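Local coordinates for protein AAR187Cp (Eremothecium gossypii, PDB 3ZIL) that probably regulates the establishment of sister-chromatid cohesion in chromosome segregation by acting on cohesin, its all-helical Wap1 domain being the part described here, at residues A210-A215 with C230-T235; L255-V259 with Q281-L285. All coordinates share one frame; numbering follows the deposited sequence.

Contact 1: A210-A215 with C230-T235; sequences AFQTLA and CLIKLT
F211 on helix 201-215 meets L231 and T235 of helix 225-235 with one side of its ring, CD1 and CE1; the two consecutive helices pair as an antiparallel hairpin within the all-helical Wap1 domain. The short axes lie 10.1 Å apart at 146°, and the whole interface is apolar, with no hydrogen bond across it. Followed outward, F211 begins with CB beside L234 CD1, at 4.2 Å. CG stands anti to the backbone N (chi1 170°), which swings the ring along the flank of the helix toward L231 and T235 of the partner helix. F211 CD1 meets L231 CD2 at 3.6 Å, and F211 CE1 meets T235 CG2 at 3.3 Å; CZ is near the same T235 methyl, more loosely. Both methyls come at the ring obliquely, and the side chains of L231 and T235 each cross F211 at about a right angle. CB of A215, a turn further on in the same helix, lies above one face of the ring, offset toward the rim. Beyond the two segments V240 and S244 also touch the F211 side chain, while V169 and A173 of helix 168-178 back A210. L214 points at the partner helix: its CB touches L231 CD2 at 3.7 Å, and its CD1 sits between two groups, 3.7 Å from C230 CB and 3.8 Å from L234 CD1.

Contact 2: L255-V259 with Q281-L285; sequences LAMSV and QLGLL
S258 and Q281 make the hydrogen bond between segments 255-259 and 281-285, on helices 248-261 and 272-289: S258 OG donates to Q281 OE1 at 2.8 Å. The hydroxyl lies in the carbonyl plane but well to the side of the C=O bond, at a C=O...O angle of 99°, so it sits close to the whole amide. S258 OG gets there by standing anti to its backbone N (chi1 179°), while the Q281 chain runs out extended beyond CG. The amide is gripped at its other end too, NE2 donating to the backbone O of L222. With the short axes at 147° and 10.1 Å apart, this is an antiparallel helix pair of the Wap1 helical domain, in which the polar link lies beside an apolar seam. A leucine in place of Q281 would probably leave S258 OG and the L222 carbonyl without these amide partners. V259 and Q281 side chains slide past each other in opposite directions, V259 CG2 in van der Waals contact with Q281 OE1 at 3.7 Å. Apolar contacts centre on L255: its CB packs on L285 CG at 3.8 Å, its CD2 rests on Q281 CB at 4.0 Å, and its CD1 meets L284 CD2 at a tight 3.5 Å, the L255 and L284 side chains crossing at about a right angle. V259 CG2 adds L285 CD1 at 4.2 Å. F304 of helix 304-313 packs against A256, V259, L282 and L285.

Overall arrangement
Contacts 1 and 2 follow one another along the chain, contact 1 closing before contact 2 opens, and their centres lie about 14 Å apart. Each joins an antiparallel helix pair, 201-215 with 225-235 and 248-261 with 272-289, at nearly the same angle. The two contacts touch through L284, which packs on L231, I232 and T235, and Q281 also reaches L228, so helices 225-235 and 272-289 form the seam between the pairs; T235 OG1 is also hydrogen-bonded to N287 ND2 there. Contact 1 is about 10 Å from the chain centre and contact 2 about 19 Å. Here two successive helix pairs of the elongated, all-helical Wap1 domain are joined by a mainly apolar junction.

Contact 1: A210-A215 with C230-T235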
loop_
_atom_site.group_PDB
_atom_site.type_symbol
_atom_site.label_atom_id
_atom_site.label_comp_id
_atom_site.label_asym_id
_atom_site.label_seq_id
_atom_site.Cartn_x
_atom_site.Cartn_y
_atom_site.Cartn_z
ATOM N N ALA A 210 0.449 -4.324 -12.205
ATOM C CA ALA A 210 0.692 -3.398 -11.130
ATOM C C ALA A 210 2.210 -3.177 -10.964
ATOM O O ALA A 210 2.683 -2.045 -10.706
ATOM C CB ALA A 210 0.105 -3.959 -9.793
ATOM N N PHE A 211 2.978 -4.262 -11.007
ATOM C CA PHE A 211 4.420 -4.103 -10.859
ATOM C C PHE A 211 5.007 -3.200 -12.019
ATOM O O PHE A 211 5.744 -2.261 -11.797
ATOM C CB PHE A 211 5.101 -5.477 -10.873
ATOM C CG PHE A 211 6.604 -5.399 -10.965
ATOM C CD1 PHE A 211 7.372 -5.106 -9.865
ATOM C CD2 PHE A 211 7.248 -5.558 -12.251
ATOM C CE1 PHE A 211 8.764 -5.012 -9.969
ATOM C CE2 PHE A 211 8.645 -5.484 -12.342
ATOM C CZ PHE A 211 9.398 -5.180 -11.215
ATOM N N GLN A 212 4.573 -3.446 -13.235
ATOM C CA GLN A 212 5.068 -2.613 -14.345
ATOM C C GLN A 212 4.645 -1.156 -14.126
ATOM O O GLN A 212 5.384 -0.222 -14.475
ATOM C CB GLN A 212 4.527 -3.171 -15.635
ATOM C CG GLN A 212 5.121 -4.574 -15.854
ATOM C CD GLN A 212 4.485 -5.337 -16.993
ATOM O OE1 GLN A 212 3.771 -4.745 -17.835
ATOM N NE2 GLN A 212 4.682 -6.687 -17.016
ATOM N N THR A 213 3.476 -0.938 -13.516
ATOM C CA THR A 213 3.083 0.411 -13.291
ATOM C C THR A 213 3.945 1.071 -12.258
ATOM O O THR A 213 4.406 2.191 -12.474
ATOM C CB THR A 213 1.638 0.513 -12.887
ATOM O OG1 THR A 213 0.868 0.012 -13.970
ATOM C CG2 THR A 213 1.239 1.920 -12.614
ATOM N N LEU A 214 4.163 0.401 -11.139
ATOM C CA LEU A 214 4.923 1.008 -10.034
ATOM C C LEU A 214 6.382 1.140 -10.456
ATOM O O LEU A 214 7.042 2.122 -10.130
ATOM C CB LEU A 214 4.776 0.172 -8.754
ATOM C CG LEU A 214 3.356 0.056 -8.204
ATOM C CD1 LEU A 214 3.501 -0.801 -6.945
ATOM C CD2 LEU A 214 2.802 1.446 -7.822
ATOM N N ALA A 215 6.864 0.175 -11.226
ATOM C CA ALA A 215 8.291 0.217 -11.654
ATOM C C ALA A 215 8.508 1.389 -12.657
ATOM O O ALA A 215 9.650 1.856 -12.807
ATOM C CB ALA A 215 8.669 -1.098 -12.278
ATOM N N CYS A 230 4.998 -2.371 -1.590
ATOM C CA CYS A 230 4.246 -3.027 -2.650
ATOM C C CYS A 230 5.175 -3.751 -3.617
ATOM O O CYS A 230 4.879 -4.908 -3.995
ATOM C CB CYS A 230 3.365 -2.036 -3.421
ATOM S SG CYS A 230 2.151 -1.263 -2.288
ATOM N N LEU A 231 6.264 -3.094 -4.025
ATOM C CA LEU A 231 7.174 -3.661 -5.039
ATOM C C LEU A 231 7.805 -4.955 -4.505
ATOM O O LEU A 231 7.929 -5.983 -5.240
ATOM C CB LEU A 231 8.267 -2.687 -5.488
ATOM C CG LEU A 231 7.873 -1.553 -6.426
ATOM C CD1 LEU A 231 8.844 -0.384 -6.401
ATOM C CD2 LEU A 231 7.582 -2.045 -7.897
ATOM N N ILE A 232 8.172 -4.935 -3.235
ATOM C CA ILE A 232 8.742 -6.168 -2.630
ATOM C C ILE A 232 7.669 -7.321 -2.674
ATOM O O ILE A 232 7.904 -8.411 -3.251
ATOM C CB ILE A 232 9.180 -5.902 -1.178
ATOM C CG1 ILE A 232 10.423 -5.033 -1.161
ATOM C CG2 ILE A 232 9.302 -7.210 -0.434
ATOM C CD1 ILE A 232 10.724 -4.467 0.200
ATOM N N LYS A 233 6.500 -7.035 -2.120
ATOM C CA LYS A 233 5.419 -7.951 -2.120
ATOM C C LYS A 233 5.058 -8.475 -3.483
ATOM O O LYS A 233 4.824 -9.626 -3.603
ATOM C CB LYS A 233 4.181 -7.462 -1.369
ATOM C CG LYS A 233 3.366 -8.622 -0.804
ATOM C CD LYS A 233 2.459 -8.325 0.369
ATOM C CE LYS A 233 1.482 -9.454 0.628
ATOM N NZ LYS A 233 0.246 -9.102 1.366
ATOM N N LEU A 234 5.049 -7.632 -4.494
ATOM C CA LEU A 234 4.714 -8.125 -5.845
ATOM C C LEU A 234 5.853 -9.026 -6.374
ATOM O O LEU A 234 5.606 -10.042 -6.991
ATOM C CB LEU A 234 4.429 -6.978 -6.803
ATOM C CG LEU A 234 3.233 -6.014 -6.534
ATOM C CD1 LEU A 234 3.412 -4.614 -7.178
ATOM C CD2 LEU A 234 2.012 -6.740 -7.051
ATOM N N THR A 235 7.093 -8.633 -6.103
ATOM C CA THR A 235 8.223 -9.383 -6.574
ATOM C C THR A 235 8.508 -10.696 -5.829
ATOM O O THR A 235 9.432 -11.425 -6.231
ATOM C CB THR A 235 9.472 -8.522 -6.729
ATOM O OG1 THR A 235 9.772 -7.830 -5.508
ATOM C CG2 THR A 235 9.305 -7.531 -7.861
#

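Contact 2: L255-V259 with Q281-L285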
loop_
_atom_site.group_PDB
_atom_site.type_symbol
_atom_site.label_atom_id
_atom_site.label_comp_id
_atom_site.label_asym_id
_atom_site.label_seq_id
_atom_site.Cartn_x
_atom_site.Cartn_y
_atom_site.Cartn_z
ATOM N N LEU A 255 17.538 1.668 -8.140
ATOM C CA LEU A 255 17.736 1.233 -6.768
ATOM C C LEU A 255 19.227 1.255 -6.425
ATOM O O LEU A 255 19.598 1.720 -5.286
ATOM C CB LEU A 255 17.160 -0.184 -6.507
ATOM C CG LEU A 255 15.613 -0.215 -6.552
ATOM C CD1 LEU A 255 15.143 -1.695 -6.670
ATOM C CD2 LEU A 255 15.047 0.431 -5.302
ATOM N N ALA A 256 20.086 0.771 -7.359
ATOM C CA ALA A 256 21.524 0.734 -7.002
ATOM C C ALA A 256 22.108 2.206 -6.850
ATOM O O ALA A 256 23.025 2.452 -6.062
ATOM C CB ALA A 256 22.315 -0.133 -7.963
ATOM N N MET A 257 21.498 3.194 -7.486
ATOM C CA MET A 257 22.080 4.515 -7.406
ATOM C C MET A 257 21.634 5.166 -6.122
ATOM O O MET A 257 22.445 5.712 -5.376
ATOM C CB MET A 257 21.706 5.364 -8.611
ATOM C CG MET A 257 22.686 5.110 -9.761
ATOM S SD MET A 257 21.850 5.465 -11.301
ATOM C CE MET A 257 23.241 5.825 -12.390
ATOM N N SER A 258 20.346 5.046 -5.860
ATOM C CA SER A 258 19.841 5.344 -4.546
ATOM C C SER A 258 20.635 4.728 -3.339
ATOM O O SER A 258 21.045 5.436 -2.368
ATOM C CB SER A 258 18.390 5.005 -4.477
ATOM O OG SER A 258 18.024 5.312 -3.175
ATOM N N VAL A 259 20.915 3.443 -3.393
ATOM C CA VAL A 259 21.722 2.864 -2.313
ATOM C C VAL A 259 23.098 3.538 -2.271
ATOM O O VAL A 259 23.577 3.938 -1.187
ATOM C CB VAL A 259 21.806 1.340 -2.459
ATOM C CG1 VAL A 259 22.892 0.735 -1.552
ATOM C CG2 VAL A 259 20.429 0.726 -2.204
ATOM N N GLN A 281 14.946 -0.853 0.014
ATOM C CA GLN A 281 15.557 -0.923 -1.301
ATOM C C GLN A 281 16.444 -2.166 -1.506
ATOM O O GLN A 281 16.415 -2.777 -2.575
ATOM C CB GLN A 281 16.394 0.338 -1.587
ATOM C CG GLN A 281 15.587 1.629 -1.440
ATOM C CD GLN A 281 16.366 2.928 -1.807
ATOM O OE1 GLN A 281 17.573 3.015 -1.674
ATOM N NE2 GLN A 281 15.640 3.914 -2.293
ATOM N N LEU A 282 17.227 -2.553 -0.482
ATOM C CA LEU A 282 18.040 -3.784 -0.613
ATOM C C LEU A 282 17.142 -5.045 -0.659
ATOM O O LEU A 282 17.396 -5.938 -1.412
ATOM C CB LEU A 282 19.057 -3.901 0.540
ATOM C CG LEU A 282 20.210 -2.891 0.409
ATOM C CD1 LEU A 282 20.897 -2.554 1.744
ATOM C CD2 LEU A 282 21.270 -3.332 -0.629
ATOM N N GLY A 283 16.103 -5.082 0.155
ATOM C CA GLY A 283 15.146 -6.183 0.129
ATOM C C GLY A 283 14.565 -6.237 -1.277
ATOM O O GLY A 283 14.410 -7.327 -1.845
ATOM N N LEU A 284 14.285 -5.080 -1.882
ATOM C CA LEU A 284 13.711 -5.146 -3.249
ATOM C C LEU A 284 14.776 -5.620 -4.276
ATOM O O LEU A 284 14.502 -6.501 -5.089
ATOM C CB LEU A 284 13.025 -3.836 -3.638
ATOM C CG LEU A 284 12.562 -3.767 -5.079
ATOM C CD1 LEU A 284 11.526 -4.861 -5.336
ATOM C CD2 LEU A 284 11.992 -2.400 -5.390
ATOM N N LEU A 285 15.982 -5.012 -4.236
ATOM C CA LEU A 285 17.112 -5.583 -4.956
ATOM C C LEU A 285 17.227 -7.129 -4.823
ATOM O O LEU A 285 17.372 -7.836 -5.852
ATOM C CB LEU A 285 18.422 -4.923 -4.581
ATOM C CG LEU A 285 18.493 -3.511 -5.221
ATOM C CD1 LEU A 285 19.567 -2.656 -4.575
ATOM C CD2 LEU A 285 18.718 -3.692 -6.718
#